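Local coordinates for protein acetone carboxylase alpha subunit (Xanthobacter autotrophicus Py2, PDB 5M45) that belongs to the hydantoinase B/oxoprolinase family and forms the alpha subunit of a bacterial carboxylase, a mixed helix-and-strand protein that holds a manganese ion, at residues A[109-114]-A[354-358]; A[340-346]-A[390-396]; A[349-353]-A[771-776]. All blocks are in the same frame, centred on the assembly; numbering follows the deposited sequence.

Contacts 1 and 3 use successive turns of one helix, 349-361, and their centres lie about 12 Å apart. They touch directly where Ile110 CD1 packs 3.6 Å from Ser351 O. Each lends a residue to the pocket of the ligand AE4: Gly113 from contact 1 and Phe773 from contact 3. Contact 2 joins the loop that leads into this helix with the loop that precedes helix 401-422. Its centre is about 16 Å from that of contact 3 and about 20 Å from that of contact 1, whose nearest atoms stay about 11 Å away. The manganese ion is closest to contact 1, about 7 Å from the side chain of Ile110.

Contact 1 of 3, residues A[109-114]-A[354-358]; sequences IIHVGT and SGIWV
The start of helix 111-124 and the residues leading into it pack on helix 349-361, beside the AE4 pocket: Ile109, Ile110, Val112 and Gly113 meet Ser354, Gly355, Trp357 and Val358. The large partner is Trp357. Its CG stands anti to the backbone N (chi1 175°), which sends the indole out beside the opposing chain, where the six-membered ring slips between two aliphatic groups. Ile109 crosses it at about a right angle and sets CD1 3.8 Å from Trp357 CZ3, while Val112 CG2 lies 4.0 Å from Trp357 CH2. The carbonyl oxygen Ile109 O comes to 3.3 Å from Trp357 CZ3. The indole's polar end is satisfied elsewhere: NE1 donates a hydrogen bond to Asn371 O.

Beside the indole, Val358 and Ile110 interlock. Val358 CG2 is directed at the backbone of the other segment, 3.5 Å from Ile110 N, and also meets Ile110 CB at 3.9 Å. The end of Ile110, CD1, rests on the backbone at Gly355 N (3.8 Å), where a glycine leaves the helix surface low enough to receive it. The second glycine does the same in reverse, since Gly113 lets Ser354 OG approach to 3.4 Å from its CA. That hydroxyl is hydrogen-bonded to Val350 O of its own helix, so it can be buried without a partner across the interface.

Around this apolar seam, Trp401 and Trp408 of helix 401-422 cover Ile110, strands 90-95 and 101-104 pack on Val112, and Cys91 of strand 90-95 lies against Ile109.

Contact 2 of 3, residues A[340-346]-A[390-396]; sequences WGWHTYN and PDDRRVA
Trp342 meets Arg394 in an unusual way: the indole does not lie flat on the guanidinium but points an edge at it. Trp342 CH2 sits over the centre of the guanidinium, 3.8 Å from Arg394 CZ, and the two planes stand 87° apart. Arg394 is kept in this attitude by Asp392, which it grips side-on, Arg394 NE to Asp392 OD1 (2.9 Å) and NH2 to OD2. The arginine chain bends at chi3 (-64°), which brings it back to a residue two positions earlier. Asp392 OD1 also accepts from Arg394 N, closing an Asx turn within the type I beta turn 392-395.

Trp340 sets CZ3 over a face of the Trp342 ring. Above one face of its own ring, offset toward the rim, lie Val395 CG1, 3.5 Å from Trp340 CE3, and Asp392 CB, 3.6 Å from Trp340 CZ2. Trp340 NE1 makes a weak bond to Asp391 OD1 (3.0 Å), and Pro390 packs obliquely on the CB end.

Asn346 provides the straighter polar link. Its ND2 donates to Ala396 O at 3.0 Å, on a lone pair in the carbonyl plane, and also to Gly341 O. Its OD1 accepts a hydrogen bond from Gly341 N, so one amide braces its own loop and the neighbouring one. A water accepts from Ala396 N and lies 2.8 Å from Gly341 O, to which it may donate.

Ile450 of the second subunit packs on Asp392 and Arg394. Buried under such cover, the guanidinium and carboxylate probably remain charged by offsetting one another, and Asp392 OD2 has a further donor in Met760 N. The side chain of Asp391 lies about 4 Å from a magnesium ion, whose charge would probably favour an ionised carboxylate.

Contact 3 of 3, residues A[349-353]-A[771-776]; sequences QVSFT and VQFVEE. With AE4 (3,6,9,12,15-pentaoxaheptadecan-1-ol), chain P.
Gln349 and Val774 run past each other in opposite directions, the glutamine reaching out from the first turn of helix 349-361 and the valine reaching back from the C-terminal tail. Val774 CG2 lies 3.7 Å from Gln349 CD, so the aliphatic branch flanks the amide. Gln349 CG sits between the backbone N and the carbonyl carbon (chi1 71°), a setting that the body of a helix disfavours but its first turn tolerates. With the chain extended beyond CG, Gln349 OE1 accepts from Phe773 N at 2.8 Å, with an N-H...O angle of 152°. A long amide suits the place: its reach carries OE1 to the tail's backbone N-H, while NE2 has a weak bond to Asn389 OD1.

Phe773 is turned so that Gln349 OE1 lies at its edge, near the ring plane. Val350 crosses the ring obliquely, Val350 CG2 to Phe773 CE2 at 3.4 Å. One turn along, Thr353 CG2 meets Val774 CG1 at 3.7 Å. This methyl can face the tail because Thr353 OG1 hydrogen-bonds to Gln349 O inside the helix, at 2.8 Å.

Beyond the ring lies AE4, with C18 3.8 Å from Phe773 CE1. The arrangement is that of a C-terminal tail laid across a helix start and fastened there by a side-chain amide, with Phe773 forming a wall of the ligand pocket together with Ala117 and Lys120 of helix 111-124.

Contact 1 of 3, residues A[109-114]-A[354-358]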
loop_
_atom_site.group_PDB
_atom_site.type_symbol
_atom_site.label_atom_id
_atom_site.label_comp_id
_atom_site.label_asym_id
_atom_site.label_seq_id
_atom_site.Cartn_x
_atom_site.Cartn_y
_atom_site.Cartn_z
ATOM N N ILE A 109 -9.910 -20.996 -12.204
ATOM C CA ILE A 109 -11.289 -20.604 -12.478
ATOM C C ILE A 109 -12.080 -20.198 -11.246
ATOM O O ILE A 109 -13.231 -19.824 -11.387
ATOM C CB ILE A 109 -12.078 -21.654 -13.322
ATOM C CG1 ILE A 109 -12.289 -22.966 -12.562
ATOM C CG2 ILE A 109 -11.406 -21.866 -14.674
ATOM C CD1 ILE A 109 -13.164 -23.950 -13.316
ATOM N N ILE A 110 -11.473 -20.202 -10.060
ATOM C CA ILE A 110 -12.088 -19.535 -8.885
ATOM C C ILE A 110 -12.397 -18.076 -9.209
ATOM O O ILE A 110 -13.329 -17.486 -8.654
ATOM C CB ILE A 110 -11.215 -19.677 -7.589
ATOM C CG1 ILE A 110 -12.053 -19.410 -6.328
ATOM C CG2 ILE A 110 -9.986 -18.762 -7.639
ATOM C CD1 ILE A 110 -11.382 -19.872 -5.052
ATOM N N HIS A 111 -11.642 -17.488 -10.138
ATOM C CA HIS A 111 -11.822 -16.081 -10.502
ATOM C C HIS A 111 -12.984 -15.799 -11.438
ATOM O O HIS A 111 -13.326 -14.628 -11.664
ATOM C CB HIS A 111 -10.492 -15.491 -10.999
ATOM C CG HIS A 111 -9.426 -15.541 -9.956
ATOM N ND1 HIS A 111 -9.405 -14.686 -8.876
ATOM C CD2 HIS A 111 -8.392 -16.394 -9.774
ATOM C CE1 HIS A 111 -8.391 -14.998 -8.093
ATOM N NE2 HIS A 111 -7.756 -16.029 -8.622
ATOM N N VAL A 112 -13.648 -16.839 -11.932
ATOM C CA VAL A 112 -14.954 -16.681 -12.591
ATOM C C VAL A 112 -15.876 -15.930 -11.593
ATOM O O VAL A 112 -16.457 -14.888 -11.935
ATOM C CB VAL A 112 -15.564 -18.033 -13.042
ATOM C CG1 VAL A 112 -17.009 -17.880 -13.461
ATOM C CG2 VAL A 112 -14.747 -18.668 -14.163
ATOM N N GLY A 113 -15.927 -16.424 -10.346
ATOM C CA GLY A 113 -16.711 -15.799 -9.279
ATOM C C GLY A 113 -16.158 -14.493 -8.750
ATOM O O GLY A 113 -16.914 -13.542 -8.575
ATOM N N THR A 114 -14.839 -14.414 -8.487
ATOM C CA THR A 114 -14.244 -13.164 -7.919
ATOM C C THR A 114 -14.370 -11.964 -8.874
ATOM O O THR A 114 -14.741 -10.868 -8.451
ATOM C CB THR A 114 -12.782 -13.309 -7.495
ATOM O OG1 THR A 114 -11.976 -13.523 -8.654
ATOM C CG2 THR A 114 -12.594 -14.460 -6.549
ATOM N N SER A 354 -17.060 -19.525 -4.261
ATOM C CA SER A 354 -16.474 -19.750 -5.605
ATOM C C SER A 354 -15.574 -21.003 -5.644
ATOM O O SER A 354 -15.590 -21.753 -6.641
ATOM C CB SER A 354 -15.742 -18.513 -6.147
ATOM O OG SER A 354 -16.653 -17.430 -6.290
ATOM N N GLY A 355 -14.836 -21.256 -4.557
ATOM C CA GLY A 355 -14.058 -22.483 -4.459
ATOM C C GLY A 355 -14.894 -23.760 -4.381
ATOM O O GLY A 355 -14.490 -24.812 -4.908
ATOM N N ILE A 356 -16.053 -23.690 -3.710
ATOM C CA ILE A 356 -16.991 -24.824 -3.720
ATOM C C ILE A 356 -17.466 -25.082 -5.161
ATOM O O ILE A 356 -17.576 -26.255 -5.587
ATOM C CB ILE A 356 -18.156 -24.621 -2.735
ATOM C CG1 ILE A 356 -17.628 -24.578 -1.289
ATOM C CG2 ILE A 356 -19.217 -25.758 -2.881
ATOM C CD1 ILE A 356 -18.629 -24.027 -0.251
ATOM N N TRP A 357 -17.710 -24.005 -5.911
ATOM C CA TRP A 357 -18.085 -24.081 -7.337
ATOM C C TRP A 357 -16.972 -24.748 -8.151
ATOM O O TRP A 357 -17.258 -25.637 -8.958
ATOM C CB TRP A 357 -18.488 -22.692 -7.869
ATOM C CG TRP A 357 -18.781 -22.628 -9.330
ATOM C CD1 TRP A 357 -19.986 -22.794 -9.925
ATOM C CD2 TRP A 357 -17.841 -22.400 -10.380
ATOM N NE1 TRP A 357 -19.870 -22.659 -11.301
ATOM C CE2 TRP A 357 -18.556 -22.398 -11.599
ATOM C CE3 TRP A 357 -16.462 -22.130 -10.412
ATOM C CZ2 TRP A 357 -17.931 -22.165 -12.836
ATOM C CZ3 TRP A 357 -15.837 -21.915 -11.619
ATOM C CH2 TRP A 357 -16.573 -21.949 -12.823
ATOM N N VAL A 358 -15.708 -24.390 -7.878
ATOM C CA VAL A 358 -14.550 -25.051 -8.515
ATOM C C VAL A 358 -14.574 -26.571 -8.278
ATOM O O VAL A 358 -14.421 -27.360 -9.228
ATOM C CB VAL A 358 -13.205 -24.413 -8.054
ATOM C CG1 VAL A 358 -12.011 -25.214 -8.569
ATOM C CG2 VAL A 358 -13.097 -22.962 -8.556
#

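Contact 2 of 3, residues A[340-346]-A[390-396]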
loop_
_atom_site.group_PDB
_atom_site.type_symbol
_atom_site.label_atom_id
_atom_site.label_comp_id
_atom_site.label_asym_id
_atom_site.label_seq_id
_atom_site.Cartn_x
_atom_site.Cartn_y
_atom_site.Cartn_z
ATOM N N TRP A 340 -12.333 -15.198 12.239
ATOM C CA TRP A 340 -11.133 -14.591 11.618
ATOM C C TRP A 340 -10.021 -14.392 12.660
ATOM O O TRP A 340 -10.284 -14.401 13.870
ATOM C CB TRP A 340 -11.492 -13.268 10.913
ATOM C CG TRP A 340 -12.028 -12.194 11.834
ATOM C CD1 TRP A 340 -13.338 -11.955 12.124
ATOM C CD2 TRP A 340 -11.276 -11.207 12.532
ATOM N NE1 TRP A 340 -13.445 -10.896 12.991
ATOM C CE2 TRP A 340 -12.197 -10.415 13.262
ATOM C CE3 TRP A 340 -9.922 -10.923 12.634
ATOM C CZ2 TRP A 340 -11.807 -9.327 14.056
ATOM C CZ3 TRP A 340 -9.534 -9.835 13.453
ATOM C CH2 TRP A 340 -10.476 -9.051 14.131
ATOM N N GLY A 341 -8.790 -14.231 12.206
ATOM C CA GLY A 341 -7.675 -14.003 13.147
ATOM C C GLY A 341 -6.554 -13.079 12.643
ATOM O O GLY A 341 -6.610 -12.559 11.493
ATOM N N TRP A 342 -5.527 -12.932 13.494
ATOM C CA TRP A 342 -4.401 -12.043 13.232
ATOM C C TRP A 342 -3.273 -12.843 12.545
ATOM O O TRP A 342 -2.322 -13.308 13.165
ATOM C CB TRP A 342 -3.919 -11.341 14.505
ATOM C CG TRP A 342 -4.990 -10.583 15.245
ATOM C CD1 TRP A 342 -5.555 -10.942 16.448
ATOM C CD2 TRP A 342 -5.639 -9.371 14.851
ATOM N NE1 TRP A 342 -6.504 -10.025 16.823
ATOM C CE2 TRP A 342 -6.582 -9.051 15.854
ATOM C CE3 TRP A 342 -5.535 -8.532 13.741
ATOM C CZ2 TRP A 342 -7.387 -7.908 15.797
ATOM C CZ3 TRP A 342 -6.324 -7.399 13.688
ATOM C CH2 TRP A 342 -7.252 -7.098 14.716
ATOM N N HIS A 343 -3.474 -13.019 11.239
ATOM C CA HIS A 343 -2.651 -13.854 10.355
ATOM C C HIS A 343 -3.100 -13.552 8.914
ATOM O O HIS A 343 -3.965 -12.699 8.715
ATOM C CB HIS A 343 -2.792 -15.333 10.742
ATOM C CG HIS A 343 -4.207 -15.806 10.867
ATOM N ND1 HIS A 343 -5.092 -15.800 9.814
ATOM C CD2 HIS A 343 -4.899 -16.303 11.921
ATOM C CE1 HIS A 343 -6.270 -16.263 10.204
ATOM N NE2 HIS A 343 -6.182 -16.559 11.488
ATOM N N THR A 344 -2.540 -14.272 7.936
ATOM C CA THR A 344 -2.836 -14.047 6.498
ATOM C C THR A 344 -3.748 -15.107 5.848
ATOM O O THR A 344 -3.783 -15.224 4.616
ATOM C CB THR A 344 -1.515 -13.904 5.699
ATOM O OG1 THR A 344 -0.706 -15.074 5.828
ATOM C CG2 THR A 344 -0.725 -12.699 6.212
ATOM N N TYR A 345 -4.567 -15.786 6.657
ATOM C CA TYR A 345 -5.364 -16.982 6.242
ATOM C C TYR A 345 -6.881 -16.723 6.197
ATOM O O TYR A 345 -7.669 -17.673 5.926
ATOM C CB TYR A 345 -5.012 -18.245 7.125
ATOM C CG TYR A 345 -3.509 -18.297 7.441
ATOM C CD1 TYR A 345 -2.570 -18.230 6.410
ATOM C CD2 TYR A 345 -3.038 -18.422 8.757
ATOM C CE1 TYR A 345 -1.219 -18.201 6.666
ATOM C CE2 TYR A 345 -1.662 -18.398 9.027
ATOM C CZ TYR A 345 -0.757 -18.288 7.991
ATOM O OH TYR A 345 0.598 -18.207 8.240
ATOM N N ASN A 346 -7.316 -15.482 6.422
ATOM C CA ASN A 346 -8.719 -15.123 6.367
ATOM C C ASN A 346 -9.278 -15.116 4.935
ATOM O O ASN A 346 -8.498 -15.040 3.954
ATOM C CB ASN A 346 -8.922 -13.736 7.009
ATOM C CG ASN A 346 -8.354 -13.675 8.419
ATOM O OD1 ASN A 346 -8.905 -14.276 9.333
ATOM N ND2 ASN A 346 -7.213 -13.001 8.590
ATOM N N PRO A 390 -15.818 -12.699 7.227
ATOM C CA PRO A 390 -15.413 -11.835 8.340
ATOM C C PRO A 390 -16.161 -10.533 8.404
ATOM O O PRO A 390 -16.655 -10.049 7.387
ATOM C CB PRO A 390 -13.916 -11.575 8.094
ATOM C CG PRO A 390 -13.489 -12.577 7.074
ATOM C CD PRO A 390 -14.697 -12.913 6.261
ATOM N N ASP A 391 -16.179 -9.946 9.588
ATOM C CA ASP A 391 -16.885 -8.683 9.870
ATOM C C ASP A 391 -15.940 -7.564 10.319
ATOM O O ASP A 391 -16.352 -6.650 11.072
ATOM C CB ASP A 391 -17.986 -8.956 10.927
ATOM C CG ASP A 391 -17.402 -9.460 12.283
ATOM O OD1 ASP A 391 -16.226 -9.815 12.396
ATOM O OD2 ASP A 391 -18.140 -9.460 13.290
ATOM N N ASP A 392 -14.672 -7.620 9.878
ATOM C CA ASP A 392 -13.688 -6.588 10.236
ATOM C C ASP A 392 -12.807 -6.224 9.051
ATOM O O ASP A 392 -12.177 -7.086 8.453
ATOM C CB ASP A 392 -12.814 -7.001 11.432
ATOM C CG ASP A 392 -12.026 -5.833 12.005
ATOM O OD1 ASP A 392 -10.984 -5.426 11.429
ATOM O OD2 ASP A 392 -12.478 -5.247 13.022
ATOM N N ARG A 393 -12.735 -4.929 8.763
ATOM C CA ARG A 393 -12.054 -4.411 7.586
ATOM C C ARG A 393 -10.536 -4.433 7.687
ATOM O O ARG A 393 -9.895 -4.035 6.737
ATOM C CB ARG A 393 -12.538 -2.983 7.255
ATOM C CG ARG A 393 -12.173 -1.900 8.254
ATOM C CD ARG A 393 -12.811 -0.573 7.835
ATOM N NE ARG A 393 -12.495 0.536 8.731
ATOM C CZ ARG A 393 -11.388 1.280 8.693
ATOM N NH1 ARG A 393 -11.232 2.258 9.564
ATOM N NH2 ARG A 393 -10.418 1.063 7.821
ATOM N N ARG A 394 -9.970 -4.895 8.816
ATOM C CA ARG A 394 -8.504 -4.983 8.987
ATOM C C ARG A 394 -7.871 -6.321 8.636
ATOM O O ARG A 394 -6.652 -6.417 8.704
ATOM C CB ARG A 394 -8.088 -4.626 10.430
ATOM C CG ARG A 394 -8.400 -3.179 10.804
ATOM C CD ARG A 394 -8.257 -2.924 12.298
ATOM N NE ARG A 394 -9.225 -3.708 13.018
ATOM C CZ ARG A 394 -9.251 -3.879 14.332
ATOM N NH1 ARG A 394 -8.338 -3.313 15.124
ATOM N NH2 ARG A 394 -10.182 -4.648 14.859
ATOM N N VAL A 395 -8.664 -7.341 8.290
ATOM C CA VAL A 395 -8.123 -8.691 8.146
ATOM C C VAL A 395 -7.126 -8.768 6.958
ATOM O O VAL A 395 -7.291 -8.038 5.941
ATOM C CB VAL A 395 -9.204 -9.793 8.037
ATOM C CG1 VAL A 395 -10.046 -9.828 9.318
ATOM C CG2 VAL A 395 -10.086 -9.624 6.811
ATOM N N ALA A 396 -6.131 -9.649 7.109
ATOM C CA ALA A 396 -5.183 -9.963 6.030
ATOM C C ALA A 396 -5.546 -11.280 5.298
ATOM O O ALA A 396 -6.174 -12.192 5.883
ATOM C CB ALA A 396 -3.779 -10.045 6.596
HETATM O O HOH W 1 -5.897 -10.316 10.053
#

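Contact 3 of 3, residues A[349-353]-A[771-776]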
loop_
_atom_site.group_PDB
_atom_site.type_symbol
_atom_site.label_atom_id
_atom_site.label_comp_id
_atom_site.label_asym_id
_atom_site.label_seq_id
_atom_site.Cartn_x
_atom_site.Cartn_y
_atom_site.Cartn_z
ATOM N N GLN A 349 -16.857 -14.310 1.700
ATOM C CA GLN A 349 -17.966 -15.144 1.224
ATOM C C GLN A 349 -17.835 -15.524 -0.269
ATOM O O GLN A 349 -18.136 -16.645 -0.653
ATOM C CB GLN A 349 -19.342 -14.517 1.584
ATOM C CG GLN A 349 -19.719 -13.262 0.789
ATOM C CD GLN A 349 -21.131 -12.790 1.155
ATOM O OE1 GLN A 349 -22.072 -12.984 0.409
ATOM N NE2 GLN A 349 -21.269 -12.191 2.314
ATOM N N VAL A 350 -17.388 -14.602 -1.103
ATOM C CA VAL A 350 -17.186 -14.841 -2.533
ATOM C C VAL A 350 -16.084 -15.874 -2.815
ATOM O O VAL A 350 -16.318 -16.817 -3.587
ATOM C CB VAL A 350 -16.869 -13.521 -3.300
ATOM C CG1 VAL A 350 -16.474 -13.814 -4.735
ATOM C CG2 VAL A 350 -18.059 -12.543 -3.265
ATOM N N SER A 351 -14.884 -15.697 -2.252
ATOM C CA SER A 351 -13.814 -16.664 -2.496
ATOM C C SER A 351 -14.157 -18.059 -1.916
ATOM O O SER A 351 -13.862 -19.071 -2.542
ATOM C CB SER A 351 -12.472 -16.155 -1.953
ATOM O OG SER A 351 -12.521 -15.898 -0.540
ATOM N N PHE A 352 -14.774 -18.090 -0.725
ATOM C CA PHE A 352 -15.167 -19.351 -0.137
ATOM C C PHE A 352 -16.179 -20.134 -0.995
ATOM O O PHE A 352 -15.960 -21.315 -1.285
ATOM C CB PHE A 352 -15.723 -19.160 1.284
ATOM C CG PHE A 352 -16.006 -20.461 2.006
ATOM C CD1 PHE A 352 -14.978 -21.147 2.623
ATOM C CD2 PHE A 352 -17.263 -20.984 2.035
ATOM C CE1 PHE A 352 -15.223 -22.371 3.271
ATOM C CE2 PHE A 352 -17.531 -22.191 2.726
ATOM C CZ PHE A 352 -16.504 -22.890 3.316
ATOM N N THR A 353 -17.255 -19.486 -1.420
ATOM C CA THR A 353 -18.303 -20.138 -2.219
ATOM C C THR A 353 -17.875 -20.414 -3.692
ATOM O O THR A 353 -18.292 -21.449 -4.299
ATOM C CB THR A 353 -19.624 -19.360 -2.178
ATOM O OG1 THR A 353 -19.460 -18.046 -2.725
ATOM C CG2 THR A 353 -20.185 -19.288 -0.741
ATOM N N VAL A 771 -22.285 -6.357 -1.750
ATOM C CA VAL A 771 -23.211 -7.246 -2.465
ATOM C C VAL A 771 -23.367 -8.540 -1.661
ATOM O O VAL A 771 -22.378 -9.137 -1.270
ATOM C CB VAL A 771 -22.722 -7.552 -3.904
ATOM C CG1 VAL A 771 -23.819 -8.295 -4.701
ATOM C CG2 VAL A 771 -22.323 -6.261 -4.608
ATOM N N GLN A 772 -24.604 -8.983 -1.457
ATOM C CA GLN A 772 -24.850 -10.149 -0.624
ATOM C C GLN A 772 -25.025 -11.395 -1.514
ATOM O O GLN A 772 -25.836 -11.374 -2.454
ATOM C CB GLN A 772 -26.093 -9.884 0.212
ATOM C CG GLN A 772 -26.281 -10.866 1.354
ATOM C CD GLN A 772 -25.111 -10.870 2.324
ATOM O OE1 GLN A 772 -24.539 -11.921 2.656
ATOM N NE2 GLN A 772 -24.723 -9.685 2.764
ATOM N N PHE A 773 -24.243 -12.451 -1.262
ATOM C CA PHE A 773 -24.312 -13.692 -2.053
ATOM C C PHE A 773 -24.747 -14.926 -1.245
ATOM O O PHE A 773 -24.980 -15.959 -1.855
ATOM C CB PHE A 773 -22.957 -14.006 -2.742
ATOM C CG PHE A 773 -22.442 -12.923 -3.631
ATOM C CD1 PHE A 773 -22.815 -12.849 -4.983
ATOM C CD2 PHE A 773 -21.578 -11.988 -3.147
ATOM C CE1 PHE A 773 -22.340 -11.820 -5.796
ATOM C CE2 PHE A 773 -21.041 -10.984 -3.981
ATOM C CZ PHE A 773 -21.447 -10.892 -5.298
ATOM N N VAL A 774 -24.794 -14.845 0.088
ATOM C CA VAL A 774 -25.070 -15.984 0.965
ATOM C C VAL A 774 -26.029 -15.553 2.087
ATOM O O VAL A 774 -26.237 -14.360 2.304
ATOM C CB VAL A 774 -23.783 -16.558 1.610
ATOM C CG1 VAL A 774 -22.733 -16.890 0.554
ATOM C CG2 VAL A 774 -23.158 -15.577 2.606
ATOM N N GLU A 775 -26.594 -16.517 2.789
ATOM C CA GLU A 775 -27.299 -16.274 4.051
ATOM C C GLU A 775 -26.234 -16.178 5.117
ATOM O O GLU A 775 -25.274 -16.934 5.075
ATOM C CB GLU A 775 -28.269 -17.417 4.394
ATOM C CG GLU A 775 -29.411 -17.552 3.417
ATOM C CD GLU A 775 -30.221 -18.825 3.643
ATOM O OE1 GLU A 775 -30.477 -19.188 4.830
ATOM O OE2 GLU A 775 -30.580 -19.475 2.630
ATOM N N GLU A 776 -26.390 -15.233 6.056
ATOM C CA GLU A 776 -25.354 -14.994 7.076
ATOM C C GLU A 776 -25.839 -14.770 8.504
ATOM O O GLU A 776 -26.948 -15.172 8.810
ATOM C CB GLU A 776 -24.407 -13.881 6.625
ATOM C CG GLU A 776 -25.054 -12.545 6.465
ATOM C CD GLU A 776 -24.056 -11.488 6.047
ATOM O OE1 GLU A 776 -24.252 -10.344 6.516
ATOM O OE2 GLU A 776 -23.084 -11.759 5.288
ATOM O OXT GLU A 776 -25.068 -14.310 9.398
HETATM C C2 AE4 P . -32.777 -17.487 -1.643
HETATM C C3 AE4 P . -32.594 -16.130 -2.322
HETATM O O4 AE4 P . -32.371 -16.327 -3.722
HETATM C C5 AE4 P . -32.623 -15.187 -4.558
HETATM C C6 AE4 P . -31.744 -15.234 -5.814
HETATM O O7 AE4 P . -30.710 -14.237 -5.802
HETATM C C8 AE4 P . -29.666 -14.529 -4.859
HETATM C C9 AE4 P . -28.665 -13.387 -4.853
HETATM C C11 AE4 P . -26.494 -14.380 -5.167
HETATM O O10 AE4 P . -27.600 -13.699 -5.752
HETATM C C12 AE4 P . -26.091 -15.533 -6.070
HETATM O O13 AE4 P . -25.190 -15.086 -7.085
HETATM C C14 AE4 P . -24.358 -16.137 -7.559
HETATM C C15 AE4 P . -23.562 -15.663 -8.770
HETATM O O16 AE4 P . -22.547 -14.768 -8.317
HETATM C C17 AE4 P . -21.262 -15.359 -8.165
HETATM C C18 AE4 P . -20.274 -14.238 -7.865
HETATM O O19 AE4 P . -20.305 -13.262 -8.932
#